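Local coordinates for protein luciferase-like enzymeAMP-CoA-ligase (Zophobas atratus, PDB 4W8O) that probably activates carboxylic acids with ATP and joins them to coenzyme A, as a luciferase-like AMP-CoA-ligase of the adenylate-forming (ANL) superfamily from a nonluminescent beetle, at residues A[21-29]-A[233-241]; A[208-216]-A[328-336]. All coordinates share one frame; numbering follows the deposited sequence.

Interaction 1. Residues A[21-29]-A[233-241]; sequences GEFLFECCE and ILGRTFLDG
Phe238 enters a hole in helix 21-29 made by Phe23, Leu24, Cys27 and Cys28, a knob-into-hole fit whose rim carries two cysteine thiols. One methyl of Leu24 lies over a face of the knob: CD2 is 3.9 Å from the Phe238 ring centroid and 20° off the ring normal, the geometry of a CH-pi contact. The same methyl reaches the other helix a second time, with Leu24 CD2 4.0 Å from Leu234 CD2. Cys27 CB meets the ring edge of Phe238 instead, near its plane, whereas Cys28 SG approaches obliquely, 3.7 Å from Phe238 CE2, a sulfur-aromatic contact.

The second thiol reaches the backbone of the other helix, with Cys27 SG 3.2 Å from Phe238 O. Phe238 O accepts the Gly241 N hydrogen bond of the Schellman motif that ends helix 228-239, where Gly241 supplies the positive phi, so the sulfur sits at the helix terminus. Phe23 works from the flank. Its CG stands anti to the backbone N (chi1 171°), which carries the ring across to the second helix; there Gly235 O lies at the ring edge, 3.6 Å from Phe23 CZ, and Leu239 CB is 3.8 Å from the same CZ. Cys27 SG lies above one face of the Phe23 ring, displaced toward the rim.

The two helix axes approach to 9.6 Å and cross at 42°, both running broadly the same way. Beyond them, Tyr48 packs edge-to-face on Phe238 and Phe15 on Phe23. Helix 199-211 touches the pair through Leu203 and Phe210, helix 48-64 reaches Cys28 through Lys52, and strand 218-221 lies beneath Ile233 and Thr237.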
loop_
_atom_site.group_PDB
_atom_site.type_symbol
_atom_site.label_atom_id
_atom_site.label_comp_id
_atom_site.label_asym_id
_atom_site.label_seq_id
_atom_site.Cartn_x
_atom_site.Cartn_y
_atom_site.Cartn_z
ATOM N N GLY A 21 10.109 -9.687 5.983
ATOM C CA GLY A 21 11.247 -10.162 5.191
ATOM C C GLY A 21 11.188 -11.641 4.837
ATOM O O GLY A 21 11.413 -12.018 3.688
ATOM N N GLU A 22 10.897 -12.476 5.827
ATOM C CA GLU A 22 10.718 -13.917 5.608
ATOM C C GLU A 22 9.573 -14.190 4.626
ATOM O O GLU A 22 9.668 -15.071 3.763
ATOM C CB GLU A 22 10.450 -14.637 6.937
ATOM C CG GLU A 22 11.667 -14.705 7.852
ATOM C CD GLU A 22 11.343 -15.199 9.263
ATOM O OE1 GLU A 22 10.294 -14.811 9.829
ATOM O OE2 GLU A 22 12.147 -15.986 9.818
ATOM N N PHE A 23 8.490 -13.430 4.768
ATOM C CA PHE A 23 7.380 -13.498 3.826
ATOM C C PHE A 23 7.862 -13.278 2.393
ATOM O O PHE A 23 7.694 -14.136 1.539
ATOM C CB PHE A 23 6.315 -12.464 4.187
ATOM C CG PHE A 23 5.241 -12.310 3.150
ATOM C CD1 PHE A 23 4.220 -13.248 3.043
ATOM C CD2 PHE A 23 5.236 -11.213 2.293
ATOM C CE1 PHE A 23 3.228 -13.109 2.091
ATOM C CE2 PHE A 23 4.238 -11.066 1.345
ATOM C CZ PHE A 23 3.238 -12.021 1.241
ATOM N N LEU A 24 8.482 -12.132 2.145
ATOM C CA LEU A 24 8.906 -11.776 0.795
ATOM C C LEU A 24 9.873 -12.811 0.212
ATOM O O LEU A 24 9.775 -13.175 -0.963
ATOM C CB LEU A 24 9.558 -10.395 0.791
ATOM C CG LEU A 24 8.655 -9.210 1.147
ATOM C CD1 LEU A 24 9.493 -7.976 1.425
ATOM C CD2 LEU A 24 7.643 -8.925 0.047
ATOM N N PHE A 25 10.802 -13.271 1.050
ATOM C CA PHE A 25 11.808 -14.281 0.685
ATOM C C PHE A 25 11.139 -15.593 0.269
ATOM O O PHE A 25 11.418 -16.133 -0.806
ATOM C CB PHE A 25 12.740 -14.521 1.880
ATOM C CG PHE A 25 14.018 -15.240 1.538
ATOM C CD1 PHE A 25 15.152 -14.528 1.164
ATOM C CD2 PHE A 25 14.102 -16.621 1.635
ATOM C CE1 PHE A 25 16.337 -15.185 0.858
ATOM C CE2 PHE A 25 15.285 -17.281 1.347
ATOM C CZ PHE A 25 16.406 -16.565 0.958
ATOM N N GLU A 26 10.242 -16.084 1.125
ATOM C CA GLU A 26 9.488 -17.312 0.852
ATOM C C GLU A 26 8.674 -17.203 -0.439
ATOM O O GLU A 26 8.635 -18.150 -1.229
ATOM C CB GLU A 26 8.561 -17.632 2.028
ATOM C CG GLU A 26 7.651 -18.836 1.819
ATOM C CD GLU A 26 6.558 -18.952 2.878
ATOM O OE1 GLU A 26 6.680 -18.330 3.959
ATOM O OE2 GLU A 26 5.568 -19.673 2.622
ATOM N N CYS A 27 8.026 -16.052 -0.648
ATOM C CA CYS A 27 7.260 -15.822 -1.868
ATOM C C CYS A 27 8.160 -15.918 -3.097
ATOM O O CYS A 27 7.798 -16.553 -4.080
ATOM C CB CYS A 27 6.553 -14.464 -1.825
ATOM S SG CYS A 27 5.144 -14.416 -0.700
ATOM N N CYS A 28 9.341 -15.306 -3.029
ATOM C CA CYS A 28 10.314 -15.394 -4.120
ATOM C C CYS A 28 10.678 -16.845 -4.465
ATOM O O CYS A 28 10.705 -17.201 -5.641
ATOM C CB CYS A 28 11.584 -14.593 -3.803
ATOM S SG CYS A 28 11.423 -12.794 -4.006
ATOM N N GLU A 29 10.952 -17.673 -3.454
ATOM C CA GLU A 29 11.303 -19.083 -3.682
ATOM C C GLU A 29 10.152 -19.853 -4.307
ATOM O O GLU A 29 10.344 -20.652 -5.223
ATOM C CB GLU A 29 11.710 -19.770 -2.372
ATOM C CG GLU A 29 13.049 -19.295 -1.848
ATOM C CD GLU A 29 13.455 -19.909 -0.511
ATOM O OE1 GLU A 29 12.580 -20.096 0.364
ATOM O OE2 GLU A 29 14.666 -20.175 -0.330
ATOM N N ILE A 233 -0.129 -3.280 -2.457
ATOM C CA ILE A 233 -0.192 -3.997 -3.740
ATOM C C ILE A 233 1.058 -4.871 -3.908
ATOM O O ILE A 233 0.955 -6.036 -4.270
ATOM C CB ILE A 233 -0.410 -3.052 -4.942
ATOM C CG1 ILE A 233 -1.843 -2.507 -4.939
ATOM C CG2 ILE A 233 -0.170 -3.771 -6.262
ATOM C CD1 ILE A 233 -2.041 -1.295 -5.825
ATOM N N LEU A 234 2.229 -4.332 -3.601
ATOM C CA LEU A 234 3.448 -5.130 -3.668
ATOM C C LEU A 234 3.316 -6.399 -2.804
ATOM O O LEU A 234 3.527 -7.511 -3.290
ATOM C CB LEU A 234 4.667 -4.301 -3.249
ATOM C CG LEU A 234 6.034 -5.013 -3.260
ATOM C CD1 LEU A 234 7.175 -4.041 -3.558
ATOM C CD2 LEU A 234 6.322 -5.760 -1.959
ATOM N N GLY A 235 2.965 -6.227 -1.534
ATOM C CA GLY A 235 2.767 -7.361 -0.633
ATOM C C GLY A 235 1.774 -8.387 -1.160
ATOM O O GLY A 235 2.032 -9.592 -1.119
ATOM N N ARG A 236 0.650 -7.886 -1.667
ATOM C CA ARG A 236 -0.432 -8.715 -2.191
ATOM C C ARG A 236 -0.040 -9.492 -3.456
ATOM O O ARG A 236 -0.462 -10.629 -3.622
ATOM C CB ARG A 236 -1.685 -7.850 -2.438
ATOM C CG ARG A 236 -2.813 -8.510 -3.203
ATOM C CD ARG A 236 -3.389 -9.728 -2.494
ATOM N NE ARG A 236 -4.423 -10.343 -3.330
ATOM C CZ ARG A 236 -4.186 -11.151 -4.364
ATOM N NH1 ARG A 236 -2.948 -11.491 -4.714
ATOM N NH2 ARG A 236 -5.202 -11.630 -5.057
ATOM N N THR A 237 0.760 -8.895 -4.340
ATOM C CA THR A 237 1.183 -9.609 -5.549
ATOM C C THR A 237 2.226 -10.684 -5.231
ATOM O O THR A 237 2.222 -11.756 -5.846
ATOM C CB THR A 237 1.721 -8.670 -6.653
ATOM O OG1 THR A 237 2.832 -7.917 -6.165
ATOM C CG2 THR A 237 0.626 -7.725 -7.151
ATOM N N PHE A 238 3.118 -10.396 -4.286
ATOM C CA PHE A 238 4.066 -11.405 -3.807
ATOM C C PHE A 238 3.323 -12.622 -3.249
ATOM O O PHE A 238 3.708 -13.757 -3.512
ATOM C CB PHE A 238 4.984 -10.830 -2.726
ATOM C CG PHE A 238 6.267 -10.257 -3.253
ATOM C CD1 PHE A 238 6.274 -9.069 -3.978
ATOM C CD2 PHE A 238 7.477 -10.890 -3.001
ATOM C CE1 PHE A 238 7.457 -8.535 -4.456
ATOM C CE2 PHE A 238 8.666 -10.360 -3.477
ATOM C CZ PHE A 238 8.658 -9.184 -4.206
ATOM N N LEU A 239 2.240 -12.366 -2.515
ATOM C CA LEU A 239 1.547 -13.390 -1.741
ATOM C C LEU A 239 1.170 -14.624 -2.553
ATOM O O LEU A 239 1.288 -15.734 -2.047
ATOM C CB LEU A 239 0.297 -12.801 -1.070
ATOM C CG LEU A 239 -0.502 -13.737 -0.149
ATOM C CD1 LEU A 239 -1.088 -12.962 1.023
ATOM C CD2 LEU A 239 -1.607 -14.467 -0.894
ATOM N N ASP A 240 0.718 -14.431 -3.793
ATOM C CA ASP A 240 0.315 -15.545 -4.667
ATOM C C ASP A 240 1.034 -15.545 -6.024
ATOM O O ASP A 240 0.535 -16.116 -7.010
ATOM C CB ASP A 240 -1.210 -15.546 -4.870
ATOM C CG ASP A 240 -1.699 -14.389 -5.719
ATOM O OD1 ASP A 240 -0.901 -13.526 -6.126
ATOM O OD2 ASP A 240 -2.908 -14.347 -5.992
ATOM N N GLY A 241 2.200 -14.902 -6.067
ATOM C CA GLY A 241 3.049 -14.921 -7.244
ATOM C C GLY A 241 2.457 -14.219 -8.445
ATOM O O GLY A 241 2.750 -14.581 -9.579
#

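Interaction 2. Residues A[208-216]-A[328-336]; sequences TSFYCGYDC and GLLSIFHPE
Cys212 SG touches two branched side chains of strand 328-332 at once, standing 3.7 Å from Leu329 CD2 and 3.6 Å from Ile332 CG2. The Leu329 methyl is shared: Leu329 CD2 also lies at the edge of the Tyr214 ring, near its plane, 3.9 Å from Tyr214 CE2, the two side chains coming from opposite directions. Ile332 uses its other branch for the tyrosine, CD1 approaching the ring obliquely, with the two side chains crossing at about a right angle. Further along, Pro335 CG packs 3.4 Å from Gly213 O and also against Tyr214 CA, while His334 CD2 comes to 3.3 Å from Cys212 O. These are van der Waals contacts; no direct hydrogen bond joins the two segments.

The chain turns at Gly213, the first residue after helix 199-211 to leave helical angles. Its phi is positive, 95°, and Gly213 CA lies 3.9 Å from His334 NE2. Opposite it runs an antiparallel strand of the nine-stranded mixed sheet of this AMP-binding fold, with a classic beta bulge where Leu330 and Ser331 both face Tyr322.

A water bridges the segments, 2.8 Å from His334 NE2 and weakly bound to Tyr211 O, which also accepts from Lys9 NZ. The other imidazole nitrogen, His334 ND1, accepts from Asp337 N, and Asp338 OD2 takes the His334 backbone N-H, so ND1 and the backbone N-H are both engaged by residues that follow. Leu319 backs the Tyr214 ring, which together with Gly328 and Leu329 lines a pocket holding a polyethylene glycol, probably from the crystallisation liquor.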
loop_
_atom_site.group_PDB
_atom_site.type_symbol
_atom_site.label_atom_id
_atom_site.label_comp_id
_atom_site.label_asym_id
_atom_site.label_seq_id
_atom_site.Cartn_x
_atom_site.Cartn_y
_atom_site.Cartn_z
ATOM N N THR A 208 -5.603 -9.843 4.557
ATOM C CA THR A 208 -7.004 -9.428 4.536
ATOM C C THR A 208 -7.410 -8.981 3.132
ATOM O O THR A 208 -8.495 -9.324 2.661
ATOM C CB THR A 208 -7.274 -8.296 5.554
ATOM O OG1 THR A 208 -7.077 -8.800 6.884
ATOM C CG2 THR A 208 -8.694 -7.734 5.423
ATOM N N SER A 209 -6.535 -8.240 2.457
ATOM C CA SER A 209 -6.807 -7.808 1.083
ATOM C C SER A 209 -6.941 -9.003 0.110
ATOM O O SER A 209 -7.754 -8.970 -0.816
ATOM C CB SER A 209 -5.762 -6.775 0.599
ATOM O OG SER A 209 -4.514 -7.355 0.249
ATOM N N PHE A 210 -6.165 -10.060 0.337
ATOM C CA PHE A 210 -6.291 -11.285 -0.449
ATOM C C PHE A 210 -7.669 -11.942 -0.276
ATOM O O PHE A 210 -8.297 -12.336 -1.260
ATOM C CB PHE A 210 -5.184 -12.279 -0.084
ATOM C CG PHE A 210 -5.329 -13.620 -0.746
ATOM C CD1 PHE A 210 -4.959 -13.797 -2.068
ATOM C CD2 PHE A 210 -5.841 -14.705 -0.046
ATOM C CE1 PHE A 210 -5.098 -15.029 -2.687
ATOM C CE2 PHE A 210 -5.980 -15.943 -0.655
ATOM C CZ PHE A 210 -5.603 -16.105 -1.978
ATOM N N TYR A 211 -8.147 -12.042 0.965
ATOM C CA TYR A 211 -9.465 -12.637 1.227
ATOM C C TYR A 211 -10.649 -11.737 0.858
ATOM O O TYR A 211 -11.794 -12.178 0.910
ATOM C CB TYR A 211 -9.569 -13.144 2.670
ATOM C CG TYR A 211 -8.750 -14.397 2.849
ATOM C CD1 TYR A 211 -9.158 -15.599 2.274
ATOM C CD2 TYR A 211 -7.543 -14.370 3.536
ATOM C CE1 TYR A 211 -8.398 -16.750 2.407
ATOM C CE2 TYR A 211 -6.775 -15.514 3.677
ATOM C CZ TYR A 211 -7.207 -16.699 3.108
ATOM O OH TYR A 211 -6.450 -17.829 3.236
ATOM N N CYS A 212 -10.382 -10.490 0.477
ATOM C CA CYS A 212 -11.424 -9.642 -0.110
ATOM C C CYS A 212 -11.865 -10.207 -1.454
ATOM O O CYS A 212 -12.964 -9.918 -1.919
ATOM C CB CYS A 212 -10.955 -8.196 -0.265
ATOM S SG CYS A 212 -10.882 -7.292 1.296
ATOM N N GLY A 213 -10.990 -10.997 -2.076
ATOM C CA GLY A 213 -11.369 -11.858 -3.188
ATOM C C GLY A 213 -11.154 -11.303 -4.579
ATOM O O GLY A 213 -11.406 -12.000 -5.560
ATOM N N TYR A 214 -10.678 -10.065 -4.684
ATOM C CA TYR A 214 -10.524 -9.446 -5.996
ATOM C C TYR A 214 -9.283 -9.944 -6.744
ATOM O O TYR A 214 -8.287 -10.334 -6.142
ATOM C CB TYR A 214 -10.566 -7.909 -5.912
ATOM C CG TYR A 214 -9.538 -7.272 -5.001
ATOM C CD1 TYR A 214 -8.248 -7.021 -5.446
ATOM C CD2 TYR A 214 -9.871 -6.896 -3.705
ATOM C CE1 TYR A 214 -7.310 -6.433 -4.616
ATOM C CE2 TYR A 214 -8.939 -6.315 -2.867
ATOM C CZ TYR A 214 -7.659 -6.086 -3.328
ATOM O OH TYR A 214 -6.726 -5.500 -2.515
ATOM N N ASP A 215 -9.376 -9.918 -8.071
ATOM C CA ASP A 215 -8.352 -10.445 -8.973
ATOM C C ASP A 215 -7.136 -9.514 -9.021
ATOM O O ASP A 215 -7.288 -8.320 -9.290
ATOM C CB ASP A 215 -8.974 -10.583 -10.371
ATOM C CG ASP A 215 -8.134 -11.410 -11.328
ATOM O OD1 ASP A 215 -6.909 -11.538 -11.131
ATOM O OD2 ASP A 215 -8.708 -11.927 -12.305
ATOM N N CYS A 216 -5.945 -10.066 -8.763
ATOM C CA CYS A 216 -4.677 -9.318 -8.780
ATOM C C CYS A 216 -3.602 -9.983 -9.650
ATOM O O CYS A 216 -2.427 -9.627 -9.542
ATOM C CB CYS A 216 -4.097 -9.206 -7.363
ATOM S SG CYS A 216 -4.917 -8.046 -6.260
ATOM N N GLY A 328 -5.309 -0.525 6.573
ATOM C CA GLY A 328 -5.532 -1.125 5.267
ATOM C C GLY A 328 -6.996 -1.047 4.862
ATOM O O GLY A 328 -7.703 -0.101 5.216
ATOM N N LEU A 329 -7.445 -2.054 4.124
ATOM C CA LEU A 329 -8.776 -2.068 3.528
ATOM C C LEU A 329 -9.856 -2.376 4.569
ATOM O O LEU A 329 -9.757 -3.356 5.298
ATOM C CB LEU A 329 -8.805 -3.100 2.396
ATOM C CG LEU A 329 -9.926 -3.053 1.366
ATOM C CD1 LEU A 329 -10.156 -1.656 0.822
ATOM C CD2 LEU A 329 -9.582 -4.011 0.233
ATOM N N LEU A 330 -10.876 -1.521 4.628
ATOM C CA LEU A 330 -11.921 -1.591 5.652
ATOM C C LEU A 330 -13.267 -2.045 5.108
ATOM O O LEU A 330 -13.997 -2.785 5.773
ATOM C CB LEU A 330 -12.090 -0.226 6.319
ATOM C CG LEU A 330 -10.968 0.163 7.275
ATOM C CD1 LEU A 330 -11.239 1.549 7.843
ATOM C CD2 LEU A 330 -10.817 -0.882 8.382
ATOM N N SER A 331 -13.622 -1.567 3.922
ATOM C CA SER A 331 -14.822 -2.053 3.256
ATOM C C SER A 331 -14.634 -2.104 1.757
ATOM O O SER A 331 -13.922 -1.280 1.181
ATOM C CB SER A 331 -16.041 -1.205 3.632
ATOM O OG SER A 331 -15.880 0.146 3.245
ATOM N N ILE A 332 -15.280 -3.094 1.150
ATOM C CA ILE A 332 -15.228 -3.347 -0.290
ATOM C C ILE A 332 -16.214 -4.480 -0.607
ATOM O O ILE A 332 -16.483 -5.316 0.249
ATOM C CB ILE A 332 -13.804 -3.743 -0.748
ATOM C CG1 ILE A 332 -13.719 -3.821 -2.274
ATOM C CG2 ILE A 332 -13.385 -5.065 -0.126
ATOM C CD1 ILE A 332 -12.303 -3.738 -2.811
ATOM N N PHE A 333 -16.755 -4.514 -1.823
ATOM C CA PHE A 333 -17.614 -5.640 -2.224
ATOM C C PHE A 333 -16.776 -6.836 -2.676
ATOM O O PHE A 333 -15.811 -6.684 -3.430
ATOM C CB PHE A 333 -18.562 -5.251 -3.364
ATOM C CG PHE A 333 -19.754 -4.446 -2.926
ATOM C CD1 PHE A 333 -20.618 -4.929 -1.950
ATOM C CD2 PHE A 333 -20.037 -3.221 -3.521
ATOM C CE1 PHE A 333 -21.727 -4.196 -1.557
ATOM C CE2 PHE A 333 -21.146 -2.481 -3.128
ATOM C CZ PHE A 333 -21.993 -2.971 -2.143
ATOM N N HIS A 334 -17.150 -8.022 -2.206
ATOM C CA HIS A 334 -16.568 -9.263 -2.705
ATOM C C HIS A 334 -17.040 -9.509 -4.154
ATOM O O HIS A 334 -18.240 -9.429 -4.431
ATOM C CB HIS A 334 -16.975 -10.433 -1.809
ATOM C CG HIS A 334 -16.187 -11.679 -2.057
ATOM N ND1 HIS A 334 -16.397 -12.478 -3.155
ATOM C CD2 HIS A 334 -15.177 -12.252 -1.361
ATOM C CE1 HIS A 334 -15.563 -13.502 -3.122
ATOM N NE2 HIS A 334 -14.807 -13.385 -2.046
ATOM N N PRO A 335 -16.105 -9.806 -5.081
ATOM C CA PRO A 335 -16.463 -9.936 -6.502
ATOM C C PRO A 335 -17.590 -10.928 -6.795
ATOM O O PRO A 335 -18.511 -10.594 -7.536
ATOM C CB PRO A 335 -15.159 -10.410 -7.157
ATOM C CG PRO A 335 -14.086 -9.941 -6.252
ATOM C CD PRO A 335 -14.661 -10.009 -4.868
ATOM N N GLU A 336 -17.496 -12.134 -6.242
ATOM C CA GLU A 336 -18.517 -13.171 -6.441
ATOM C C GLU A 336 -19.697 -13.092 -5.456
ATOM O O GLU A 336 -20.848 -12.963 -5.878
ATOM C CB GLU A 336 -17.877 -14.556 -6.372
ATOM C CG GLU A 336 -18.724 -15.648 -7.007
ATOM C CD GLU A 336 -18.513 -17.001 -6.363
ATOM O OE1 GLU A 336 -18.854 -17.149 -5.170
ATOM O OE2 GLU A 336 -18.019 -17.918 -7.051
HETATM O O HOH W 1 -12.523 -14.728 -1.137
#

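Along the chain the segments alternate, 21-29, 208-216, 233-241, 328-336, so the two contacts cross along the sequence. Their centres lie 18 Å apart, each about 14 Å from the centre of the chain, and all four segments belong to the AMP-binding part of the enzyme. Helices 199-211 and 228-239 join the two contacts: Arg236 NE is 3.6 Å from Phe210 CA, and Leu239 CD2 is 3.6 Å from Phe210 CD1. Interaction 1 pairs two helices, whereas interaction 2 sets a helix end against strand 328-332. Interaction 2 contributes Tyr214, Gly328 and Leu329 to the glycol-holding pocket, leaving interaction 1 as buried packing on the opposite flank of helix 228-239 from Arg236.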